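Local coordinates for PBP domain-containing protein (Vibrio parahaemolyticus, PDB 3MUQ) that is of unknown function but, as a probably exported member of the periplasmic binding protein superfamily, probably binds a small ligand, perhaps an anion, between two lobes, at residues Gly67-Lys72 and Gln199-Asn204; Leu77-Met82 and Gly215-Ser220; Asp106-Ile111 and Lys129-Phe134; Pro156-Ala161 and Leu176-Lys181. All coordinates share one frame; numbering follows the deposited sequence.

Interaction 1 of 4, residues Gly67-Lys72 and Gln199-Asn204; sequences GTFVEK and QVILVN
In the alpha/beta lobe of this periplasmic-binding-protein fold, helix 63-71 packs on one face of the mixed sheet, and Phe69 and Val70 of the helix both meet Ile201 on strand 195-203. Each of the two methyl-bearing branches of the isoleucine takes one partner. Its CG2 lies at the edge of the Phe69 ring, near the ring plane, with CE2 of Phe69 4.0 Å and CD2 4.1 Å from that methyl; the two side chains run past one another in opposite directions. Phe69 gets there because CG stands anti to the backbone N (chi1 -172°), which carries the ring away from the helix toward Ile201. The other branch of Ile201 leaves CB beside the backbone N and carries CD1 toward Val70.

The contact is wholly apolar, with no hydrogen bond between the two segments, and it buries 172 Å² in all. The same ring and the same isoleucine both touch Val58 of the neighbouring strand 57-60, so two strands, 57-60 and 195-203, meet the helix, and Pro78 of strand 78-90 supports Ile201 from beside. On the other face of the sheet Leu202 meets helix 213-224, which leaves strand 195-203 sandwiched between helices. Polar bonds lie at both ends of the apolar patch: Gln199 NE2 donates to Glu66 OE1, and Asn204 ND2 to Gly73 O just past the helix. CG2 of Val70, the branch beside its backbone N, ends 4.2 Å from CD1 of Ile201.

Interaction 2 of 4, residues Leu77-Met82 and Gly215-Ser220; sequences LPRKLM and GAKAFS
Arg79 gives up the most surface here, and Ser220 and Lys217 answer it from the helix. The Arg79 chain reaches across to Ser220, whose OG accepts from NH1 at 2.9 Å; the bond is bent, 137° at the hydrogen, and OG stands 27° out of the guanidinium plane. The same hydroxyl lies 3.3 Å from CD of Arg79, close against the arginine's aliphatic part. Ser220 OG, anti to its own backbone N (chi1 176°), faces the strand and also donates to a water, which in turn donates to the carbonyl O of Leu77 at 2.7 Å.

These bonds tie strand 78-90 to helix 213-224, which packs on the sheet of one lobe of the periplasmic-binding-protein fold. Lys217 extends its chain until the last bend, bringing CE to 3.8 Å from CD1 of Leu77. Its NZ comes within 4.5 Å of NH2 of Arg79, but Asp221 pairs with both: OD1 forms a salt bridge with Arg79 NH1 and OD2 one with Lys217 NZ, which probably offsets their repulsion. The second subunit also closes on this site, with Tyr83 of that chain packing on Arg79 and its OH hydrogen-bonded to Lys80 N.

Interaction 3 of 4, residues Asp106-Ile111 and Lys129-Phe134; sequences DVFKEI and KKEMGF
The ring of Phe108 carries CB of Phe134 over one face, and the edge of the Phe134 ring is turned toward that ring as well. This T-shaped aromatic pair joins helix 104-113 to helix 126-138 in the lobe of the periplasmic-binding-protein fold that holds the small parallel sheet. The two ring planes stand at 82°, with centroids 5.6 Å apart. A CH-pi contact accompanies the stack: CB of Phe134 is 4.0 Å from the centroid of the Phe108 ring and lies toward its CE2 side. On one face of the Phe134 ring sits the carbonyl O of Lys130, from its own helix, displaced toward the rim.

Trp135 meets the Phe108 ring too, and Met169 of strand 168-171 touches Phe134, extending the buried cluster. Glu131, one turn back along its helix, lends CG at 4.1 Å from CE2 of Phe108. Its buried carboxylate turns to other partners: OE1 bonds to Ser120 OG, while OE2 bonds to Tyr147 OH and Trp135 NE1, so both carboxylate oxygens have polar partners. With Phe134 CG beside its backbone N (chi1 -69°), the ring's CD2 comes to rest 3.9 Å from CZ of Phe108.

Interaction 4 of 4, residues Pro156-Ala161 and Leu176-Lys181; sequences PTLNMA and LAYQNK
Tyr178 of helix 172-178 reaches from its CB toward helix 154-163, and the two helices pack in the lobe of this periplasmic-binding-protein fold that includes strand 168-171. At the base of the side chain CB touches CD1 of Leu158, 4.2 Å away. This leucine is the buried member of the contact and also rests on Thr168 and Ser170 of that strand. With CG beside the backbone N (chi1 -83°), the Tyr178 ring extends past Leu158 and brings one side of its rim to Asn159.

Farther out along that side, CD2 lies 3.7 Å from OD1 of Asn159, which sits at the ring edge and in its plane. CE2 lies about equally far from both amide atoms, 3.9 Å from OD1 and 4.0 Å from ND2 of Asn159. The amide and ring planes are 46° apart, and no hydrogen bond crosses between the segments, so the asparagine lies against the tyrosine rim by van der Waals contact. Beyond the pair, the second subunit approaches helix 172-178: Gln179 NE2 bonds to Asp31 O of that chain, and Leu176 packs on its Trp222. The extended Lys181 chain also brings its CE to 3.9 Å from OD1 of Asn159.

How the interactions relate
Interactions 1 and 2 lie side by side, centres about 11 Å apart, and share one mixed sheet in which strands 195-203 and 78-90 are neighbours; helix 63-71 packs on one face and helix 213-224 on the other. Interactions 3 and 4, with centres about 20 Å apart, lie on the opposite side of the chain's centre, their centres about 31 to 38 Å from those of the first pair. Along the chain the segments of interactions 1 and 2 alternate, and interactions 3 and 4 follow in series inside the loops they close. The nesting suggests that the second lobe is inserted within the first, as in binding proteins of this fold. Interactions 2 and 4 both adjoin the second subunit.

Interaction 1 of 4, residues Gly67-Lys72 and Gln199-Asn204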
# COMPACT_ATOMS: atom_id res chain seq x y z
N GLY A 67 -16.26 -7.40 -3.48
CA GLY A 67 -17.26 -6.69 -2.69
C GLY A 67 -18.40 -7.61 -2.30
O GLY A 67 -18.84 -7.63 -1.16
N THR A 68 -18.88 -8.38 -3.27
CA THR A 68 -19.92 -9.38 -3.03
C THR A 68 -19.41 -10.46 -2.06
O THR A 68 -20.11 -10.86 -1.12
CB THR A 68 -20.31 -10.05 -4.35
OG1 THR A 68 -20.82 -9.05 -5.24
CG2 THR A 68 -21.35 -11.12 -4.13
N PHE A 69 -18.19 -10.92 -2.29
CA PHE A 69 -17.55 -11.92 -1.44
C PHE A 69 -17.63 -11.51 0.03
O PHE A 69 -18.02 -12.29 0.91
CB PHE A 69 -16.11 -12.12 -1.89
CG PHE A 69 -15.40 -13.26 -1.23
CD1 PHE A 69 -15.72 -14.58 -1.55
CD2 PHE A 69 -14.37 -13.01 -0.32
CE1 PHE A 69 -15.03 -15.64 -0.96
CE2 PHE A 69 -13.68 -14.06 0.27
CZ PHE A 69 -14.02 -15.39 -0.04
N VAL A 70 -17.28 -10.26 0.30
CA VAL A 70 -17.28 -9.74 1.67
C VAL A 70 -18.70 -9.48 2.17
O VAL A 70 -19.03 -9.75 3.33
CB VAL A 70 -16.47 -8.41 1.74
CG1 VAL A 70 -16.63 -7.73 3.08
CG2 VAL A 70 -15.01 -8.67 1.42
N GLU A 71 -19.54 -8.95 1.29
CA GLU A 71 -20.91 -8.61 1.65
C GLU A 71 -21.68 -9.86 2.10
O GLU A 71 -22.43 -9.83 3.08
CB GLU A 71 -21.61 -7.89 0.49
CG GLU A 71 -23.13 -8.04 0.47
CD GLU A 71 -23.85 -7.17 1.51
OE1 GLU A 71 -23.80 -7.49 2.72
OE2 GLU A 71 -24.49 -6.17 1.10
N LYS A 72 -21.47 -10.97 1.40
CA LYS A 72 -22.17 -12.21 1.73
C LYS A 72 -21.55 -12.90 2.94
O LYS A 72 -22.05 -13.94 3.39
CB LYS A 72 -22.19 -13.17 0.54
CG LYS A 72 -22.90 -12.61 -0.69
CD LYS A 72 -23.34 -13.74 -1.60
CE LYS A 72 -23.78 -13.25 -2.96
NZ LYS A 72 -23.79 -14.38 -3.96
N GLN A 199 -6.62 -7.14 -3.61
CA GLN A 199 -7.02 -7.35 -2.23
C GLN A 199 -6.65 -8.74 -1.74
O GLN A 199 -6.69 -9.73 -2.49
CB GLN A 199 -8.53 -7.18 -2.04
CG GLN A 199 -9.02 -5.76 -2.07
CD GLN A 199 -10.34 -5.61 -1.34
OE1 GLN A 199 -10.38 -5.23 -0.17
NE2 GLN A 199 -11.43 -5.93 -2.03
N VAL A 200 -6.31 -8.81 -0.47
CA VAL A 200 -6.16 -10.07 0.21
C VAL A 200 -7.27 -10.12 1.25
O VAL A 200 -7.48 -9.15 2.00
CB VAL A 200 -4.75 -10.20 0.87
CG1 VAL A 200 -4.46 -8.98 1.71
CG2 VAL A 200 -4.67 -11.47 1.72
N ILE A 201 -8.02 -11.22 1.25
CA ILE A 201 -9.18 -11.35 2.12
C ILE A 201 -9.19 -12.71 2.82
O ILE A 201 -9.02 -13.76 2.19
CB ILE A 201 -10.48 -11.21 1.30
CG1 ILE A 201 -10.40 -9.98 0.40
CG2 ILE A 201 -11.71 -11.16 2.23
CD1 ILE A 201 -11.57 -9.85 -0.58
N LEU A 202 -9.39 -12.67 4.13
CA LEU A 202 -9.39 -13.87 4.95
C LEU A 202 -10.71 -14.62 4.83
O LEU A 202 -11.78 -14.02 4.81
CB LEU A 202 -9.19 -13.48 6.40
CG LEU A 202 -7.97 -12.62 6.65
CD1 LEU A 202 -7.86 -12.31 8.16
CD2 LEU A 202 -6.72 -13.31 6.13
N VAL A 203 -10.64 -15.95 4.79
CA VAL A 203 -11.85 -16.74 4.86
C VAL A 203 -12.48 -16.57 6.24
O VAL A 203 -11.79 -16.63 7.26
CB VAL A 203 -11.59 -18.21 4.50
CG1 VAL A 203 -12.83 -19.07 4.80
CG2 VAL A 203 -11.12 -18.32 3.01
N ASN A 204 -13.78 -16.33 6.28
CA ASN A 204 -14.47 -16.04 7.53
C ASN A 204 -14.39 -17.22 8.53
O ASN A 204 -14.96 -18.27 8.29
CB ASN A 204 -15.92 -15.70 7.23
CG ASN A 204 -16.68 -15.24 8.47
OD1 ASN A 204 -16.22 -15.41 9.61
ND2 ASN A 204 -17.85 -14.64 8.24

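Interaction 2 of 4, residues Leu77-Met82 and Gly215-Ser220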
# COMPACT_ATOMS: atom_id res chain seq x y z
N LEU A 77 -11.91 -9.02 6.95
CA LEU A 77 -10.71 -8.18 6.95
C LEU A 77 -10.07 -7.99 5.57
O LEU A 77 -8.87 -8.21 5.41
CB LEU A 77 -9.67 -8.71 7.94
CG LEU A 77 -10.14 -8.71 9.39
CD1 LEU A 77 -9.03 -9.20 10.31
CD2 LEU A 77 -10.58 -7.28 9.75
N PRO A 78 -10.87 -7.56 4.59
CA PRO A 78 -10.28 -7.32 3.27
C PRO A 78 -9.30 -6.16 3.34
O PRO A 78 -9.55 -5.16 4.04
CB PRO A 78 -11.49 -6.96 2.43
CG PRO A 78 -12.44 -6.38 3.40
CD PRO A 78 -12.31 -7.28 4.59
N ARG A 79 -8.19 -6.29 2.63
CA ARG A 79 -7.16 -5.29 2.67
C ARG A 79 -6.61 -5.09 1.29
O ARG A 79 -6.34 -6.06 0.57
CB ARG A 79 -6.05 -5.69 3.62
CG ARG A 79 -6.40 -5.45 5.07
CD ARG A 79 -5.76 -6.50 5.93
NE ARG A 79 -5.99 -6.27 7.35
CZ ARG A 79 -5.25 -6.83 8.30
NH1 ARG A 79 -4.26 -7.65 7.95
NH2 ARG A 79 -5.50 -6.58 9.58
N LYS A 80 -6.43 -3.83 0.93
CA LYS A 80 -5.83 -3.50 -0.35
C LYS A 80 -4.31 -3.66 -0.25
O LYS A 80 -3.69 -3.08 0.63
CB LYS A 80 -6.22 -2.07 -0.75
CG LYS A 80 -7.73 -1.90 -0.96
CD LYS A 80 -8.16 -2.38 -2.34
CE LYS A 80 -9.67 -2.32 -2.51
NZ LYS A 80 -10.08 -2.62 -3.92
N LEU A 81 -3.74 -4.48 -1.12
CA LEU A 81 -2.31 -4.75 -1.13
C LEU A 81 -1.52 -3.73 -1.95
O LEU A 81 -0.40 -3.36 -1.60
CB LEU A 81 -2.05 -6.12 -1.74
CG LEU A 81 -2.00 -7.30 -0.79
CD1 LEU A 81 -1.64 -8.56 -1.54
CD2 LEU A 81 -0.96 -7.00 0.28
N MSE A 82 -2.10 -3.32 -3.07
CA MSE A 82 -1.39 -2.47 -4.01
C MSE A 82 -2.34 -2.04 -5.11
O MSE A 82 -3.35 -2.71 -5.37
CB MSE A 82 -0.19 -3.24 -4.59
CG MSE A 82 -0.60 -4.31 -5.61
SE MSE A 82 0.88 -5.39 -6.33
CE MSE A 82 0.59 -6.95 -5.25
N GLY A 215 -2.76 -18.40 10.91
CA GLY A 215 -1.74 -18.31 9.89
C GLY A 215 -2.12 -17.34 8.78
O GLY A 215 -1.28 -16.59 8.28
N ALA A 216 -3.38 -17.37 8.37
CA ALA A 216 -3.86 -16.48 7.31
C ALA A 216 -3.80 -15.02 7.75
O ALA A 216 -3.37 -14.14 7.00
CB ALA A 216 -5.30 -16.87 6.87
N LYS A 217 -4.25 -14.74 8.96
CA LYS A 217 -4.14 -13.37 9.43
C LYS A 217 -2.67 -12.91 9.61
O LYS A 217 -2.34 -11.76 9.36
CB LYS A 217 -4.95 -13.13 10.71
CG LYS A 217 -4.97 -11.64 11.06
CD LYS A 217 -5.97 -11.30 12.13
CE LYS A 217 -5.96 -9.79 12.41
NZ LYS A 217 -4.66 -9.37 13.00
N ALA A 218 -1.79 -13.81 10.04
CA ALA A 218 -0.37 -13.44 10.10
C ALA A 218 0.17 -13.04 8.71
O ALA A 218 0.92 -12.08 8.57
CB ALA A 218 0.45 -14.58 10.70
N PHE A 219 -0.23 -13.77 7.68
CA PHE A 219 0.25 -13.50 6.33
C PHE A 219 -0.28 -12.15 5.87
O PHE A 219 0.47 -11.33 5.32
CB PHE A 219 -0.20 -14.62 5.38
CG PHE A 219 0.41 -14.54 4.00
CD1 PHE A 219 1.68 -14.03 3.82
CD2 PHE A 219 -0.29 -15.01 2.90
CE1 PHE A 219 2.25 -13.96 2.57
CE2 PHE A 219 0.27 -14.95 1.64
CZ PHE A 219 1.55 -14.42 1.48
N SER A 220 -1.56 -11.91 6.10
CA SER A 220 -2.19 -10.65 5.71
C SER A 220 -1.55 -9.49 6.47
O SER A 220 -1.17 -8.51 5.84
CB SER A 220 -3.70 -10.67 5.97
OG SER A 220 -4.28 -9.41 5.68
O HOH W 1 -6.81 -9.71 4.68

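Interaction 3 of 4, residues Asp106-Ile111 and Lys129-Phe134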
# COMPACT_ATOMS: atom_id res chain seq x y z
N ASP A 106 -6.25 -3.36 -28.71
CA ASP A 106 -6.19 -2.64 -29.98
C ASP A 106 -4.87 -1.87 -30.12
O ASP A 106 -4.25 -1.85 -31.19
CB ASP A 106 -7.37 -1.67 -30.12
CG ASP A 106 -8.69 -2.38 -30.31
OD1 ASP A 106 -8.67 -3.58 -30.67
OD2 ASP A 106 -9.75 -1.75 -30.08
N VAL A 107 -4.45 -1.24 -29.03
CA VAL A 107 -3.20 -0.50 -29.04
C VAL A 107 -2.01 -1.42 -29.38
O VAL A 107 -1.21 -1.11 -30.26
CB VAL A 107 -2.95 0.27 -27.72
CG1 VAL A 107 -1.57 0.86 -27.71
CG2 VAL A 107 -4.01 1.38 -27.52
N PHE A 108 -1.90 -2.55 -28.69
CA PHE A 108 -0.81 -3.48 -28.98
C PHE A 108 -0.84 -3.98 -30.43
O PHE A 108 0.17 -3.95 -31.12
CB PHE A 108 -0.81 -4.65 -27.98
CG PHE A 108 -0.10 -4.34 -26.69
CD1 PHE A 108 -0.37 -3.16 -26.00
CD2 PHE A 108 0.83 -5.23 -26.15
CE1 PHE A 108 0.29 -2.87 -24.81
CE2 PHE A 108 1.48 -4.95 -24.96
CZ PHE A 108 1.22 -3.78 -24.29
N LYS A 109 -2.01 -4.39 -30.89
CA LYS A 109 -2.15 -4.91 -32.25
C LYS A 109 -1.72 -3.87 -33.28
O LYS A 109 -1.02 -4.18 -34.24
CB LYS A 109 -3.59 -5.34 -32.51
CG LYS A 109 -4.00 -6.59 -31.76
CD LYS A 109 -5.50 -6.82 -31.79
CE LYS A 109 -5.89 -7.95 -30.85
NZ LYS A 109 -7.36 -8.11 -30.73
N GLU A 110 -2.16 -2.63 -33.07
CA GLU A 110 -1.88 -1.52 -33.97
C GLU A 110 -0.38 -1.22 -34.02
O GLU A 110 0.20 -1.00 -35.08
CB GLU A 110 -2.66 -0.29 -33.49
CG GLU A 110 -2.84 0.84 -34.49
CD GLU A 110 -4.20 1.51 -34.36
OE1 GLU A 110 -4.34 2.69 -34.77
OE2 GLU A 110 -5.14 0.85 -33.85
N ILE A 111 0.26 -1.19 -32.85
CA ILE A 111 1.70 -0.96 -32.78
C ILE A 111 2.45 -2.05 -33.56
O ILE A 111 3.36 -1.77 -34.36
CB ILE A 111 2.17 -0.92 -31.31
CG1 ILE A 111 1.78 0.42 -30.68
CG2 ILE A 111 3.67 -1.16 -31.22
CD1 ILE A 111 2.18 0.59 -29.21
N LYS A 129 6.15 -9.19 -17.29
CA LYS A 129 5.14 -10.25 -17.37
C LYS A 129 3.80 -9.70 -17.83
O LYS A 129 3.10 -10.31 -18.64
CB LYS A 129 4.93 -10.92 -16.01
CG LYS A 129 6.17 -11.50 -15.39
CD LYS A 129 6.64 -12.73 -16.10
CE LYS A 129 7.55 -13.53 -15.19
NZ LYS A 129 8.05 -14.72 -15.91
N LYS A 130 3.42 -8.56 -17.28
CA LYS A 130 2.16 -7.96 -17.67
C LYS A 130 2.15 -7.57 -19.16
O LYS A 130 1.13 -7.72 -19.84
CB LYS A 130 1.83 -6.76 -16.80
CG LYS A 130 0.56 -6.07 -17.27
CD LYS A 130 -0.10 -5.28 -16.18
CE LYS A 130 -1.56 -4.99 -16.52
NZ LYS A 130 -2.47 -6.10 -16.13
N GLU A 131 3.27 -7.05 -19.65
CA GLU A 131 3.34 -6.70 -21.06
C GLU A 131 3.14 -7.96 -21.91
O GLU A 131 2.39 -7.95 -22.89
CB GLU A 131 4.67 -6.05 -21.40
CG GLU A 131 4.87 -5.85 -22.90
CD GLU A 131 6.29 -6.11 -23.32
OE1 GLU A 131 7.17 -6.07 -22.43
OE2 GLU A 131 6.53 -6.38 -24.52
N MSE A 132 3.80 -9.04 -21.50
CA MSE A 132 3.73 -10.32 -22.23
C MSE A 132 2.33 -10.93 -22.22
O MSE A 132 1.92 -11.59 -23.17
CB MSE A 132 4.76 -11.30 -21.69
CG MSE A 132 6.19 -10.76 -21.75
SE MSE A 132 6.76 -10.13 -23.53
CE MSE A 132 5.49 -8.76 -23.86
N GLY A 133 1.60 -10.70 -21.13
CA GLY A 133 0.23 -11.15 -21.04
C GLY A 133 -0.64 -10.50 -22.10
O GLY A 133 -1.48 -11.15 -22.71
N PHE A 134 -0.45 -9.20 -22.32
CA PHE A 134 -1.25 -8.51 -23.31
C PHE A 134 -0.93 -9.03 -24.70
O PHE A 134 -1.83 -9.27 -25.49
CB PHE A 134 -1.04 -7.00 -23.24
CG PHE A 134 -1.59 -6.36 -22.01
CD1 PHE A 134 -2.72 -6.87 -21.39
CD2 PHE A 134 -0.99 -5.23 -21.47
CE1 PHE A 134 -3.23 -6.28 -20.25
CE2 PHE A 134 -1.50 -4.63 -20.33
CZ PHE A 134 -2.63 -5.15 -19.72

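Interaction 4 of 4, residues Pro156-Ala161 and Leu176-Lys181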
# COMPACT_ATOMS: atom_id res chain seq x y z
N PRO A 156 15.42 3.03 -17.41
CA PRO A 156 16.23 2.88 -18.63
C PRO A 156 15.36 2.54 -19.84
O PRO A 156 15.64 3.00 -20.94
CB PRO A 156 17.16 1.72 -18.29
CG PRO A 156 17.32 1.84 -16.75
CD PRO A 156 15.93 2.21 -16.29
N THR A 157 14.32 1.74 -19.64
CA THR A 157 13.35 1.44 -20.69
C THR A 157 12.69 2.73 -21.19
O THR A 157 12.64 2.96 -22.40
CB THR A 157 12.31 0.40 -20.22
OG1 THR A 157 12.98 -0.83 -19.96
CG2 THR A 157 11.24 0.16 -21.29
N LEU A 158 12.22 3.58 -20.28
CA LEU A 158 11.71 4.90 -20.68
C LEU A 158 12.75 5.73 -21.46
O LEU A 158 12.43 6.32 -22.51
CB LEU A 158 11.18 5.68 -19.47
CG LEU A 158 9.86 5.15 -18.89
CD1 LEU A 158 9.54 5.78 -17.52
CD2 LEU A 158 8.69 5.34 -19.86
N ASN A 159 13.98 5.80 -20.95
CA ASN A 159 15.05 6.55 -21.61
C ASN A 159 15.26 6.02 -23.02
O ASN A 159 15.46 6.79 -23.96
CB ASN A 159 16.38 6.45 -20.83
CG ASN A 159 16.31 7.14 -19.47
OD1 ASN A 159 15.56 8.09 -19.29
ND2 ASN A 159 17.09 6.64 -18.50
N MSE A 160 15.19 4.71 -23.17
CA MSE A 160 15.34 4.10 -24.49
C MSE A 160 14.17 4.50 -25.40
O MSE A 160 14.37 4.86 -26.56
CB MSE A 160 15.45 2.57 -24.37
CG MSE A 160 15.89 1.87 -25.66
SE MSE A 160 17.71 2.43 -26.23
CE MSE A 160 18.61 1.97 -24.60
N ALA A 161 12.95 4.45 -24.87
CA ALA A 161 11.79 4.81 -25.67
C ALA A 161 11.86 6.27 -26.13
O ALA A 161 11.45 6.60 -27.25
CB ALA A 161 10.49 4.53 -24.89
N LEU A 176 5.96 9.46 -14.08
CA LEU A 176 5.88 10.80 -13.48
C LEU A 176 7.24 11.31 -13.03
O LEU A 176 7.55 12.50 -13.19
CB LEU A 176 4.90 10.84 -12.29
CG LEU A 176 3.44 10.54 -12.61
CD1 LEU A 176 2.61 10.33 -11.32
CD2 LEU A 176 2.85 11.67 -13.45
N ALA A 177 8.05 10.42 -12.47
CA ALA A 177 9.39 10.80 -12.02
C ALA A 177 10.31 11.14 -13.18
O ALA A 177 11.22 11.95 -13.02
CB ALA A 177 10.03 9.69 -11.17
N TYR A 178 10.09 10.53 -14.34
CA TYR A 178 10.98 10.69 -15.49
C TYR A 178 10.49 11.68 -16.57
O TYR A 178 11.26 12.10 -17.43
CB TYR A 178 11.25 9.33 -16.15
CG TYR A 178 12.33 8.50 -15.50
CD1 TYR A 178 12.15 7.95 -14.23
CD2 TYR A 178 13.53 8.24 -16.15
CE1 TYR A 178 13.14 7.18 -13.62
CE2 TYR A 178 14.54 7.47 -15.55
CZ TYR A 178 14.33 6.95 -14.29
OH TYR A 178 15.29 6.18 -13.68
N GLN A 179 9.21 12.06 -16.53
CA GLN A 179 8.62 12.78 -17.67
C GLN A 179 9.39 14.06 -18.01
O GLN A 179 9.48 14.44 -19.18
CB GLN A 179 7.15 13.09 -17.40
CG GLN A 179 6.94 13.98 -16.18
CD GLN A 179 5.48 14.22 -15.89
OE1 GLN A 179 4.67 14.34 -16.80
NE2 GLN A 179 5.14 14.29 -14.60
N ASN A 180 9.98 14.69 -17.00
CA ASN A 180 10.70 15.95 -17.22
C ASN A 180 11.87 15.81 -18.19
O ASN A 180 12.31 16.79 -18.79
CB ASN A 180 11.18 16.53 -15.88
CG ASN A 180 12.39 15.78 -15.31
OD1 ASN A 180 12.25 14.71 -14.71
ND2 ASN A 180 13.58 16.37 -15.47
N LYS A 181 12.38 14.59 -18.36
CA LYS A 181 13.49 14.36 -19.27
C LYS A 181 13.15 13.41 -20.43
O LYS A 181 14.03 12.93 -21.13
CB LYS A 181 14.72 13.86 -18.51
CG LYS A 181 14.61 12.46 -17.93
CD LYS A 181 15.80 12.17 -17.00
CE LYS A 181 15.81 10.73 -16.49
NZ LYS A 181 16.70 10.55 -15.30